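Aminoglycoside 6-adenylyltransferase (PDB 2PBE) adenylylates the 6-hydroxyl of streptomycin and streptidine with ATP, or guanylylates streptomycin with GTP, and so makes the bacterium resistant to streptomycin. Local coordinates at residues A[48-53]-A[113-118]; A[208-211]-A[216-219]; A[87-92]-A[109-114]; A[193-198]-A[250-255]. All blocks are in the same frame, centred on the assembly; numbering follows the deposited sequence.

Contact 1: A[48-53]-A[113-118]; sequences SYFVTD and EDYFAN
The ring pair F50 and Y115 joins the mixed sheet of the nucleotidyltransferase fold to helix 112-117, the short helix that follows strand 101-108. F50 sits near the end of strand 45-51, and Y115 lies on the side of the helix that faces this strand. The two rings form a T-shaped (edge-to-face) stack. Their centroids are 5.2 Å apart and their planes stand at 80°. F50 supplies the edge. Its leading atom, F50 CZ, lies over the middle of one face of the Y115 ring, 3.8 Å from both Y115 CG and Y115 CD2. F50 CE1 follows at the CG side, 4.2 Å from Y115 CG.

Two torsions place the tyrosine. With CG opposite the backbone N (chi1 -175°), the Y115 ring is sent toward the strand. The turn about CB-CG (chi2 94°) then presents its face to F50. S48 points to the same side of the strand as F50. Its OG stays 4.3 Å from Y115 OH, too far for a hydrogen bond.

The side chains of F50 and Y115 both touch I107 of strand 101-108. F50 is buried among I107, I109, and L25 and T27 of strand 23-28. Y115 lies further out and is partly exposed.

The link is apolar and aromatic. The weakly positive C-H edge of F50 meets the pi cloud of Y115, so van der Waals contact and a modest quadrupolar attraction probably hold helix to sheet here.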
loop_
_atom_site.group_PDB
_atom_site.type_symbol
_atom_site.label_atom_id
_atom_site.label_comp_id
_atom_site.label_asym_id
_atom_site.label_seq_id
_atom_site.Cartn_x
_atom_site.Cartn_y
_atom_site.Cartn_z
ATOM N N SER A 48 -3.214 7.120 -14.415
ATOM C CA SER A 48 -2.177 7.170 -15.441
ATOM C C SER A 48 -1.262 5.966 -15.271
ATOM O O SER A 48 -0.717 5.740 -14.184
ATOM C CB SER A 48 -1.319 8.435 -15.311
ATOM O OG SER A 48 -2.043 9.606 -15.604
ATOM N N TYR A 49 -1.099 5.198 -16.341
ATOM C CA TYR A 49 -0.213 4.036 -16.334
ATOM C C TYR A 49 0.998 4.343 -17.197
ATOM O O TYR A 49 0.856 4.637 -18.386
ATOM C CB TYR A 49 -0.888 2.800 -16.942
ATOM C CG TYR A 49 -2.057 2.191 -16.191
ATOM C CD1 TYR A 49 -2.074 2.142 -14.771
ATOM C CD2 TYR A 49 -3.098 1.541 -16.906
ATOM C CE1 TYR A 49 -3.107 1.444 -14.080
ATOM C CE2 TYR A 49 -4.132 0.843 -16.229
ATOM C CZ TYR A 49 -4.131 0.793 -14.815
ATOM O OH TYR A 49 -5.126 0.086 -14.154
ATOM N N PHE A 50 2.190 4.291 -16.608
ATOM C CA PHE A 50 3.407 4.537 -17.382
ATOM C C PHE A 50 3.793 3.156 -17.846
ATOM O O PHE A 50 4.060 2.277 -17.022
ATOM C CB PHE A 50 4.484 5.163 -16.509
ATOM C CG PHE A 50 4.217 6.584 -16.180
ATOM C CD1 PHE A 50 4.855 7.607 -16.887
ATOM C CD2 PHE A 50 3.262 6.920 -15.209
ATOM C CE1 PHE A 50 4.539 8.971 -16.641
ATOM C CE2 PHE A 50 2.926 8.279 -14.946
ATOM C CZ PHE A 50 3.570 9.307 -15.671
ATOM N N VAL A 51 3.815 2.970 -19.156
ATOM C CA VAL A 51 4.084 1.669 -19.728
ATOM C C VAL A 51 5.318 1.580 -20.615
ATOM O O VAL A 51 5.898 2.584 -21.005
ATOM C CB VAL A 51 2.852 1.196 -20.529
ATOM C CG1 VAL A 51 1.608 1.366 -19.690
ATOM C CG2 VAL A 51 2.711 2.000 -21.819
ATOM N N THR A 52 5.697 0.355 -20.943
ATOM C CA THR A 52 6.852 0.138 -21.797
ATOM C C THR A 52 6.451 0.299 -23.271
ATOM O O THR A 52 7.085 1.074 -24.005
ATOM C CB THR A 52 7.443 -1.270 -21.574
ATOM O OG1 THR A 52 6.397 -2.243 -21.683
ATOM C CG2 THR A 52 8.090 -1.367 -20.209
ATOM N N ASP A 53 5.396 -0.409 -23.685
ATOM C CA ASP A 53 4.906 -0.379 -25.066
ATOM C C ASP A 53 3.515 0.206 -25.195
ATOM O O ASP A 53 2.515 -0.496 -25.040
ATOM C CB ASP A 53 4.873 -1.789 -25.638
ATOM C CG ASP A 53 4.657 -1.807 -27.148
ATOM O OD1 ASP A 53 4.100 -0.836 -27.719
ATOM O OD2 ASP A 53 5.038 -2.826 -27.768
ATOM N N GLU A 113 10.298 10.846 -15.826
ATOM C CA GLU A 113 11.192 11.867 -15.311
ATOM C C GLU A 113 10.702 13.264 -15.690
ATOM O O GLU A 113 10.513 14.107 -14.824
ATOM C CB GLU A 113 12.605 11.645 -15.866
ATOM C CG GLU A 113 13.099 10.192 -15.858
ATOM C CD GLU A 113 12.549 9.351 -17.025
ATOM O OE1 GLU A 113 11.452 8.762 -16.894
ATOM O OE2 GLU A 113 13.221 9.296 -18.089
ATOM N N ASP A 114 10.490 13.483 -16.993
ATOM C CA ASP A 114 10.022 14.775 -17.491
ATOM C C ASP A 114 8.742 15.122 -16.751
ATOM O O ASP A 114 8.592 16.219 -16.214
ATOM C CB ASP A 114 9.700 14.736 -18.998
ATOM C CG ASP A 114 10.919 14.478 -19.879
ATOM O OD1 ASP A 114 11.963 15.137 -19.653
ATOM O OD2 ASP A 114 10.832 13.642 -20.817
ATOM N N TYR A 115 7.827 14.158 -16.742
ATOM C CA TYR A 115 6.520 14.290 -16.097
ATOM C C TYR A 115 6.616 14.743 -14.650
ATOM O O TYR A 115 6.029 15.771 -14.287
ATOM C CB TYR A 115 5.802 12.949 -16.142
ATOM C CG TYR A 115 4.385 12.986 -15.599
ATOM C CD1 TYR A 115 3.275 13.180 -16.465
ATOM C CD2 TYR A 115 4.133 12.774 -14.215
ATOM C CE1 TYR A 115 1.936 13.141 -15.963
ATOM C CE2 TYR A 115 2.813 12.747 -13.702
ATOM C CZ TYR A 115 1.720 12.917 -14.569
ATOM O OH TYR A 115 0.455 12.789 -14.033
ATOM N N PHE A 116 7.323 13.959 -13.838
ATOM C CA PHE A 116 7.519 14.252 -12.426
ATOM C C PHE A 116 8.022 15.672 -12.242
ATOM O O PHE A 116 7.350 16.508 -11.621
ATOM C CB PHE A 116 8.539 13.280 -11.815
ATOM C CG PHE A 116 8.030 11.870 -11.638
ATOM C CD1 PHE A 116 8.945 10.809 -11.619
ATOM C CD2 PHE A 116 6.648 11.588 -11.465
ATOM C CE1 PHE A 116 8.515 9.454 -11.433
ATOM C CE2 PHE A 116 6.166 10.244 -11.279
ATOM C CZ PHE A 116 7.100 9.192 -11.262
ATOM N N ALA A 117 9.209 15.920 -12.790
ATOM C CA ALA A 117 9.887 17.222 -12.718
ATOM C C ALA A 117 8.919 18.399 -12.759
ATOM O O ALA A 117 8.567 18.960 -11.713
ATOM C CB ALA A 117 10.905 17.361 -13.851
ATOM N N ASN A 118 8.480 18.752 -13.964
ATOM C CA ASN A 118 7.541 19.846 -14.133
ATOM C C ASN A 118 6.168 19.428 -13.615
ATOM O O ASN A 118 5.136 19.705 -14.229
ATOM C CB ASN A 118 7.474 20.269 -15.607
ATOM C CG ASN A 118 7.125 19.112 -16.556
ATOM O OD1 ASN A 118 6.040 18.508 -16.481
ATOM N ND2 ASN A 118 8.058 18.799 -17.461
#

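Contact 2: A[208-211]-A[216-219]; sequences FSMG and FMKR
M210 and F216 close a short loop that leaves strand 207-209 and returns as the 3-10 turn at 217-218. The buried side of this contact is tightly packed. F216 N donates to M210 O at 2.8 Å, with an N-H...O angle of 164°. The donor is tilted 30° from the carbonyl plane. The F216 ring lies obliquely against G211, with F216 CD2 3.3 Å from G211 CA. The edge of the same ring meets S209 O. The selenomethionines M210 and M217 also pack together: M210 CE lies 3.4 Å from M217 CG and touches the M217 selenium. The M210 chain bends at its last torsion (chi3 87°), which turns the methyl to M217. F208 is more distant, with F208 CE1 4.4 Å from M217 SE at the ring edge.

The more exposed side is at K218 and R219, which make no contact with 208-211 and turn to other partners. K218 reaches W226 in a cation-pi contact. R219 forms salt bridges with D11 and D15 of helix 6-19.

The whole is a tight loop after strand 207-209, closed by the F216 N to M210 O bond. An ST turn starts it, in which S209 OG accepts from G211 N at 3.1 Å.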
loop_
_atom_site.group_PDB
_atom_site.type_symbol
_atom_site.label_atom_id
_atom_site.label_comp_id
_atom_site.label_asym_id
_atom_site.label_seq_id
_atom_site.Cartn_x
_atom_site.Cartn_y
_atom_site.Cartn_z
ATOM N N PHE A 208 5.335 1.407 -3.317
ATOM C CA PHE A 208 3.912 1.646 -3.483
ATOM C C PHE A 208 3.296 2.316 -2.280
ATOM O O PHE A 208 3.970 2.572 -1.287
ATOM C CB PHE A 208 3.190 0.329 -3.764
ATOM C CG PHE A 208 3.421 -0.719 -2.714
ATOM C CD1 PHE A 208 2.541 -0.848 -1.625
ATOM C CD2 PHE A 208 4.518 -1.591 -2.802
ATOM C CE1 PHE A 208 2.745 -1.854 -0.620
ATOM C CE2 PHE A 208 4.751 -2.607 -1.812
ATOM C CZ PHE A 208 3.853 -2.739 -0.715
ATOM N N SER A 209 2.009 2.617 -2.379
ATOM C CA SER A 209 1.313 3.246 -1.287
ATOM C C SER A 209 0.362 2.248 -0.650
ATOM O O SER A 209 -0.076 1.297 -1.295
ATOM C CB SER A 209 0.585 4.479 -1.805
ATOM O OG SER A 209 -0.258 5.073 -0.831
HETATM N N MSE A 210 0.084 2.439 0.635
HETATM C CA MSE A 210 -0.817 1.546 1.349
HETATM C C MSE A 210 -2.203 2.131 1.209
HETATM O O MSE A 210 -3.207 1.458 1.435
HETATM C CB MSE A 210 -0.404 1.436 2.813
HETATM C CG MSE A 210 0.975 0.803 3.012
HETATM SE SE MSE A 210 1.599 0.737 4.880
HETATM C CE MSE A 210 0.804 -0.903 5.422
ATOM N N GLY A 211 -2.237 3.391 0.783
ATOM C CA GLY A 211 -3.493 4.083 0.587
ATOM C C GLY A 211 -4.053 4.675 1.860
ATOM O O GLY A 211 -3.659 4.270 2.958
ATOM N N PHE A 216 -5.106 -0.388 0.570
ATOM C CA PHE A 216 -4.536 -1.221 -0.497
ATOM C C PHE A 216 -3.776 -2.460 -0.041
ATOM O O PHE A 216 -3.339 -3.260 -0.860
ATOM C CB PHE A 216 -3.595 -0.397 -1.383
ATOM C CG PHE A 216 -4.233 0.787 -2.030
ATOM C CD1 PHE A 216 -5.480 0.673 -2.679
ATOM C CD2 PHE A 216 -3.574 2.028 -2.026
ATOM C CE1 PHE A 216 -6.077 1.788 -3.322
ATOM C CE2 PHE A 216 -4.148 3.169 -2.665
ATOM C CZ PHE A 216 -5.404 3.047 -3.314
HETATM N N MSE A 217 -3.629 -2.626 1.264
HETATM C CA MSE A 217 -2.880 -3.749 1.794
HETATM C C MSE A 217 -3.396 -5.151 1.494
HETATM O O MSE A 217 -2.591 -6.094 1.393
HETATM C CB MSE A 217 -2.689 -3.567 3.302
HETATM C CG MSE A 217 -1.610 -2.554 3.643
HETATM SE SE MSE A 217 0.066 -2.885 2.677
HETATM C CE MSE A 217 0.945 -4.134 3.878
ATOM N N LYS A 218 -4.711 -5.305 1.350
ATOM C CA LYS A 218 -5.276 -6.616 1.044
ATOM C C LYS A 218 -4.819 -6.998 -0.356
ATOM O O LYS A 218 -4.757 -8.183 -0.717
ATOM C CB LYS A 218 -6.806 -6.587 1.099
ATOM C CG LYS A 218 -7.402 -7.954 1.270
ATOM C CD LYS A 218 -8.911 -7.902 1.221
ATOM C CE LYS A 218 -9.523 -9.209 1.698
ATOM N NZ LYS A 218 -8.884 -10.390 1.031
ATOM N N ARG A 219 -4.499 -5.973 -1.138
ATOM C CA ARG A 219 -4.053 -6.165 -2.509
ATOM C C ARG A 219 -2.544 -6.342 -2.601
ATOM O O ARG A 219 -1.960 -6.134 -3.652
ATOM C CB ARG A 219 -4.457 -4.968 -3.360
ATOM C CG ARG A 219 -4.601 -5.245 -4.827
ATOM C CD ARG A 219 -5.974 -4.800 -5.231
ATOM N NE ARG A 219 -7.003 -5.423 -4.398
ATOM C CZ ARG A 219 -7.251 -6.734 -4.333
ATOM N NH1 ARG A 219 -6.552 -7.601 -5.068
ATOM N NH2 ARG A 219 -8.170 -7.197 -3.488
#

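Contact 3: A[87-92]-A[109-114]; sequences GNWFSY and IREAED
W89 and E111 meet at the end of strand 90-96, beside strand 101-108 of the mixed nucleotidyltransferase sheet, where the chain entering strand 90-96 passes the start of helix 112-117. The carboxylate of E111 comes to the six-membered end of the indole. E111 OE1 lies at the ring edge, near its plane, and faces W89 CZ3 and W89 CH2. The modelled separation of E111 OE1 and W89 CZ3 is only 2.9 Å, a value that is doubtful at this resolution. The carboxylate is not coplanar with the indole, since the two planes are 60° apart. If the approach is real, it could reflect the pull of a negative oxygen on the slightly positive C-H rim of the ring.

E111 OE2 lies near both W89 CZ3 and N88. It is 3.5 Å from N88 CB and 3.7 Å from N88 ND2. The amide and carboxylate planes are 79° apart, and the pair is not a hydrogen bond.

Further out, E111 is at the N-cap position of helix 112-117, and W89 rests on T105, I107 and P108 of strand 101-108. The E111 chain runs extended beyond CG (chi2 -168°), which carries the carboxylate out to the tryptophan. The residue after W89, F90, pairs through its backbone with L106 of strand 101-108. S91 OG is hydrogen-bonded to E77 OE1. The contact lies at the surface: N88 is exposed, while W89 and E111 are partly so.

The turn that delivers E111 is closed by A112 N, which donates to I109 O at 3.2 Å.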
loop_
_atom_site.group_PDB
_atom_site.type_symbol
_atom_site.label_atom_id
_atom_site.label_comp_id
_atom_site.label_asym_id
_atom_site.label_seq_id
_atom_site.Cartn_x
_atom_site.Cartn_y
_atom_site.Cartn_z
ATOM N N GLY A 87 0.676 14.684 -27.226
ATOM C CA GLY A 87 2.004 14.112 -27.363
ATOM C C GLY A 87 2.004 12.646 -27.738
ATOM O O GLY A 87 1.374 12.251 -28.714
ATOM N N ASN A 88 2.714 11.841 -26.951
ATOM C CA ASN A 88 2.809 10.402 -27.185
ATOM C C ASN A 88 1.887 9.636 -26.274
ATOM O O ASN A 88 2.029 8.418 -26.106
ATOM C CB ASN A 88 4.231 9.926 -26.957
ATOM C CG ASN A 88 5.096 10.181 -28.135
ATOM O OD1 ASN A 88 4.888 9.596 -29.204
ATOM N ND2 ASN A 88 6.063 11.079 -27.974
ATOM N N TRP A 89 0.957 10.367 -25.668
ATOM C CA TRP A 89 0.011 9.741 -24.777
ATOM C C TRP A 89 -1.102 9.159 -25.605
ATOM O O TRP A 89 -1.217 9.406 -26.808
ATOM C CB TRP A 89 -0.648 10.742 -23.847
ATOM C CG TRP A 89 0.169 11.512 -22.827
ATOM C CD1 TRP A 89 -0.369 12.308 -21.851
ATOM C CD2 TRP A 89 1.592 11.643 -22.709
ATOM N NE1 TRP A 89 0.610 12.932 -21.143
ATOM C CE2 TRP A 89 1.828 12.554 -21.632
ATOM C CE3 TRP A 89 2.696 11.098 -23.396
ATOM C CZ2 TRP A 89 3.132 12.937 -21.223
ATOM C CZ3 TRP A 89 4.000 11.475 -23.000
ATOM C CH2 TRP A 89 4.203 12.397 -21.911
ATOM N N PHE A 90 -1.941 8.412 -24.908
ATOM C CA PHE A 90 -3.117 7.802 -25.480
ATOM C C PHE A 90 -3.988 7.576 -24.260
ATOM O O PHE A 90 -3.563 6.951 -23.287
ATOM C CB PHE A 90 -2.783 6.468 -26.144
ATOM C CG PHE A 90 -3.794 6.051 -27.170
ATOM C CD1 PHE A 90 -3.831 6.675 -28.432
ATOM C CD2 PHE A 90 -4.745 5.061 -26.871
ATOM C CE1 PHE A 90 -4.810 6.314 -29.395
ATOM C CE2 PHE A 90 -5.738 4.685 -27.824
ATOM C CZ PHE A 90 -5.768 5.318 -29.093
ATOM N N SER A 91 -5.200 8.103 -24.297
ATOM C CA SER A 91 -6.077 7.946 -23.163
ATOM C C SER A 91 -7.430 7.389 -23.550
ATOM O O SER A 91 -7.732 7.213 -24.723
ATOM C CB SER A 91 -6.238 9.285 -22.480
ATOM O OG SER A 91 -6.693 10.236 -23.412
ATOM N N TYR A 92 -8.243 7.122 -22.539
ATOM C CA TYR A 92 -9.573 6.582 -22.721
ATOM C C TYR A 92 -10.474 7.280 -21.726
ATOM O O TYR A 92 -10.062 7.523 -20.596
ATOM C CB TYR A 92 -9.580 5.091 -22.406
ATOM C CG TYR A 92 -8.589 4.268 -23.199
ATOM C CD1 TYR A 92 -8.985 3.621 -24.400
ATOM C CD2 TYR A 92 -7.242 4.118 -22.763
ATOM C CE1 TYR A 92 -8.066 2.835 -25.151
ATOM C CE2 TYR A 92 -6.298 3.342 -23.510
ATOM C CZ TYR A 92 -6.726 2.702 -24.705
ATOM O OH TYR A 92 -5.849 1.942 -25.443
ATOM N N ILE A 109 6.801 5.093 -20.432
ATOM C CA ILE A 109 7.609 5.055 -19.226
ATOM C C ILE A 109 8.842 5.945 -19.301
ATOM O O ILE A 109 9.271 6.520 -18.297
ATOM C CB ILE A 109 8.037 3.611 -18.914
ATOM C CG1 ILE A 109 8.797 3.564 -17.597
ATOM C CG2 ILE A 109 8.917 3.069 -20.020
ATOM C CD1 ILE A 109 7.984 4.032 -16.421
ATOM N N ARG A 110 9.403 6.054 -20.497
ATOM C CA ARG A 110 10.581 6.869 -20.710
ATOM C C ARG A 110 10.343 8.345 -20.361
ATOM O O ARG A 110 11.294 9.086 -20.131
ATOM C CB ARG A 110 11.032 6.738 -22.176
ATOM C CG ARG A 110 12.188 7.657 -22.582
ATOM C CD ARG A 110 13.421 7.510 -21.665
ATOM N NE ARG A 110 14.612 8.122 -22.255
ATOM C CZ ARG A 110 15.258 7.623 -23.306
ATOM N NH1 ARG A 110 14.837 6.502 -23.877
ATOM N NH2 ARG A 110 16.316 8.256 -23.802
ATOM N N GLU A 111 9.080 8.764 -20.291
ATOM C CA GLU A 111 8.747 10.167 -20.026
ATOM C C GLU A 111 8.308 10.484 -18.601
ATOM O O GLU A 111 7.732 11.547 -18.347
ATOM C CB GLU A 111 7.657 10.624 -21.001
ATOM C CG GLU A 111 7.945 10.196 -22.441
ATOM C CD GLU A 111 7.053 10.879 -23.444
ATOM O OE1 GLU A 111 6.867 12.100 -23.300
ATOM O OE2 GLU A 111 6.550 10.225 -24.382
ATOM N N ALA A 112 8.578 9.561 -17.683
ATOM C CA ALA A 112 8.210 9.723 -16.284
ATOM C C ALA A 112 8.981 10.866 -15.645
ATOM O O ALA A 112 8.400 11.738 -14.996
ATOM C CB ALA A 112 8.480 8.423 -15.520
ATOM N N GLU A 113 10.298 10.846 -15.826
ATOM C CA GLU A 113 11.192 11.867 -15.311
ATOM C C GLU A 113 10.702 13.264 -15.690
ATOM O O GLU A 113 10.513 14.107 -14.824
ATOM C CB GLU A 113 12.605 11.645 -15.866
ATOM C CG GLU A 113 13.099 10.192 -15.858
ATOM C CD GLU A 113 12.549 9.351 -17.025
ATOM O OE1 GLU A 113 11.452 8.762 -16.894
ATOM O OE2 GLU A 113 13.221 9.296 -18.089
ATOM N N ASP A 114 10.490 13.483 -16.993
ATOM C CA ASP A 114 10.022 14.775 -17.491
ATOM C C ASP A 114 8.742 15.122 -16.751
ATOM O O ASP A 114 8.592 16.219 -16.214
ATOM C CB ASP A 114 9.700 14.736 -18.998
ATOM C CG ASP A 114 10.919 14.478 -19.879
ATOM O OD1 ASP A 114 11.963 15.137 -19.653
ATOM O OD2 ASP A 114 10.832 13.642 -20.817
#

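Contact 4: A[193-198]-A[250-255]; sequences LRMMAW and ALFRKY
The helix-helix interface between 177-204 and 238-263, in the helical C-terminal part of the chain, is built on Met-aromatic contacts of M195 with F252 and of M196 with Y255. The two helix segments run in the same direction at 29°. Their axes approach to 9.3 Å. Both methionines are selenomethionines. All four side chains are buried.

M195 points at the other helix and fits between its two aromatics. Its CB and CE touch F252, with M195 CE 3.5 Å from F252 CZ. M195 SE is 5.4 Å from the F252 ring centroid and approaches it obliquely. M195 CG instead meets the root of the tyrosine, 3.7 Å from Y255 CB. The chain can touch both residues because it bends at chi2 and chi3.

M196 takes the tyrosine ring. Its CG lies over one face in a CH-pi contact, 4.1 Å from the Y255 centroid. M196 SE is again oblique to the ring. A bend at the last torsion (chi3 88°) turns the methyl along the ring, where M196 CE is 3.8 Å from Y255 CE2.

Neighbouring helices complete the core. F161 stacks on F252, while F154 and C158, also of helix 151-173, touch M195. The polar end of the tyrosine is fixed from helix 223-230, where E228 OE1 is hydrogen-bonded to Y255 OH. Within helix 238-263, the backbone turn that presents the tyrosine is closed by Y255 N, which donates to L251 O at 3.1 Å.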
loop_
_atom_site.group_PDB
_atom_site.type_symbol
_atom_site.label_atom_id
_atom_site.label_comp_id
_atom_site.label_asym_id
_atom_site.label_seq_id
_atom_site.Cartn_x
_atom_site.Cartn_y
_atom_site.Cartn_z
ATOM N N LEU A 193 2.217 -3.434 9.920
ATOM C CA LEU A 193 1.851 -3.401 8.514
ATOM C C LEU A 193 2.962 -2.868 7.625
ATOM O O LEU A 193 3.181 -3.379 6.526
ATOM C CB LEU A 193 0.615 -2.542 8.323
ATOM C CG LEU A 193 -0.769 -3.152 8.452
ATOM C CD1 LEU A 193 -1.771 -2.091 8.065
ATOM C CD2 LEU A 193 -0.909 -4.355 7.530
ATOM N N ARG A 194 3.645 -1.821 8.085
ATOM C CA ARG A 194 4.746 -1.236 7.325
ATOM C C ARG A 194 5.824 -2.279 7.216
ATOM O O ARG A 194 6.402 -2.464 6.155
ATOM C CB ARG A 194 5.322 -0.012 8.037
ATOM C CG ARG A 194 6.440 0.678 7.277
ATOM C CD ARG A 194 6.938 1.885 8.033
ATOM N NE ARG A 194 5.868 2.842 8.329
ATOM C CZ ARG A 194 5.433 3.750 7.462
ATOM N NH1 ARG A 194 5.973 3.840 6.237
ATOM N NH2 ARG A 194 4.449 4.559 7.826
HETATM N N MSE A 195 6.095 -2.951 8.329
HETATM C CA MSE A 195 7.110 -4.003 8.368
HETATM C C MSE A 195 6.752 -5.104 7.370
HETATM O O MSE A 195 7.625 -5.639 6.675
HETATM C CB MSE A 195 7.204 -4.597 9.785
HETATM C CG MSE A 195 8.412 -5.503 9.995
HETATM SE SE MSE A 195 10.106 -4.690 9.429
HETATM C CE MSE A 195 10.418 -3.461 10.937
HETATM N N MSE A 196 5.468 -5.442 7.305
HETATM C CA MSE A 196 5.022 -6.471 6.389
HETATM C C MSE A 196 5.118 -5.963 4.952
HETATM O O MSE A 196 5.472 -6.711 4.040
HETATM C CB MSE A 196 3.587 -6.871 6.722
HETATM C CG MSE A 196 3.467 -7.586 8.056
HETATM SE SE MSE A 196 1.644 -7.996 8.651
HETATM C CE MSE A 196 1.333 -9.720 7.821
ATOM N N ALA A 197 4.818 -4.684 4.758
ATOM C CA ALA A 197 4.889 -4.096 3.430
ATOM C C ALA A 197 6.338 -4.075 2.962
ATOM O O ALA A 197 6.618 -4.357 1.792
ATOM C CB ALA A 197 4.312 -2.691 3.442
ATOM N N TRP A 198 7.251 -3.758 3.880
ATOM C CA TRP A 198 8.675 -3.710 3.541
ATOM C C TRP A 198 9.158 -5.102 3.143
ATOM O O TRP A 198 10.076 -5.257 2.330
ATOM C CB TRP A 198 9.507 -3.211 4.723
ATOM C CG TRP A 198 9.506 -1.697 4.947
ATOM C CD1 TRP A 198 9.108 -0.736 4.055
ATOM C CD2 TRP A 198 10.018 -0.992 6.087
ATOM N NE1 TRP A 198 9.344 0.520 4.560
ATOM C CE2 TRP A 198 9.904 0.403 5.803
ATOM C CE3 TRP A 198 10.574 -1.396 7.328
ATOM C CZ2 TRP A 198 10.324 1.413 6.716
ATOM C CZ3 TRP A 198 11.002 -0.394 8.247
ATOM C CH2 TRP A 198 10.867 1.001 7.923
ATOM N N ALA A 250 4.376 -11.271 18.081
ATOM C CA ALA A 250 4.756 -12.466 17.345
ATOM C C ALA A 250 4.981 -12.161 15.875
ATOM O O ALA A 250 5.981 -12.568 15.294
ATOM C CB ALA A 250 3.676 -13.512 17.504
ATOM N N LEU A 251 4.048 -11.427 15.273
ATOM C CA LEU A 251 4.165 -11.093 13.866
ATOM C C LEU A 251 5.247 -10.076 13.563
ATOM O O LEU A 251 5.853 -10.122 12.496
ATOM C CB LEU A 251 2.829 -10.604 13.337
ATOM C CG LEU A 251 1.820 -11.735 13.145
ATOM C CD1 LEU A 251 0.456 -11.176 12.820
ATOM C CD2 LEU A 251 2.297 -12.665 12.021
ATOM N N PHE A 252 5.502 -9.161 14.494
ATOM C CA PHE A 252 6.523 -8.152 14.240
ATOM C C PHE A 252 7.906 -8.756 14.267
ATOM O O PHE A 252 8.780 -8.326 13.522
ATOM C CB PHE A 252 6.475 -7.011 15.265
ATOM C CG PHE A 252 7.117 -5.753 14.763
ATOM C CD1 PHE A 252 6.477 -4.991 13.776
ATOM C CD2 PHE A 252 8.373 -5.336 15.241
ATOM C CE1 PHE A 252 7.079 -3.802 13.251
ATOM C CE2 PHE A 252 9.005 -4.142 14.731
ATOM C CZ PHE A 252 8.348 -3.376 13.730
ATOM N N ARG A 253 8.107 -9.734 15.143
ATOM C CA ARG A 253 9.405 -10.390 15.241
ATOM C C ARG A 253 9.637 -11.053 13.899
ATOM O O ARG A 253 10.657 -10.845 13.254
ATOM C CB ARG A 253 9.409 -11.461 16.345
ATOM C CG ARG A 253 9.304 -10.894 17.747
ATOM C CD ARG A 253 9.135 -11.986 18.816
ATOM N NE ARG A 253 8.875 -11.385 20.124
ATOM C CZ ARG A 253 7.791 -11.617 20.867
ATOM N NH1 ARG A 253 6.851 -12.447 20.444
ATOM N NH2 ARG A 253 7.649 -11.011 22.046
ATOM N N LYS A 254 8.651 -11.847 13.502
ATOM C CA LYS A 254 8.688 -12.581 12.258
ATOM C C LYS A 254 9.129 -11.710 11.072
ATOM O O LYS A 254 10.149 -11.982 10.439
ATOM C CB LYS A 254 7.310 -13.187 11.988
ATOM C CG LYS A 254 7.268 -14.082 10.758
ATOM C CD LYS A 254 5.980 -14.887 10.663
ATOM C CE LYS A 254 5.953 -15.653 9.347
ATOM N NZ LYS A 254 4.734 -16.470 9.157
ATOM N N TYR A 255 8.389 -10.641 10.795
ATOM C CA TYR A 255 8.723 -9.788 9.657
ATOM C C TYR A 255 9.931 -8.885 9.779
ATOM O O TYR A 255 10.592 -8.608 8.771
ATOM C CB TYR A 255 7.474 -9.016 9.243
ATOM C CG TYR A 255 6.455 -10.005 8.719
ATOM C CD1 TYR A 255 6.696 -10.724 7.510
ATOM C CD2 TYR A 255 5.312 -10.359 9.486
ATOM C CE1 TYR A 255 5.835 -11.784 7.090
ATOM C CE2 TYR A 255 4.437 -11.421 9.075
ATOM C CZ TYR A 255 4.710 -12.132 7.876
ATOM O OH TYR A 255 3.907 -13.198 7.489
#

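How the contacts relate
Contacts 1 and 3 form one cluster, with centres about 5 Å apart. Both use helix 112-117 and share E113 and D114. V51 O and I109 N, 2.7 Å apart, probably form a hydrogen bond between them. Both close along the chain before contacts 2 and 4 open. Contact 2 reaches the same mixed sheet but lies near the centre of the chain, about 21 Å from contact 1 between centres. Contact 4 is in the helices on the opposite side, its centre about 32 Å from that of contact 1 and 15 Å from that of contact 2. Contact 2 is nested within the loop closed by contact 4. M210 and M217 pack on L193, so contact 2 joins the nucleotidyltransferase sheet to the helical part.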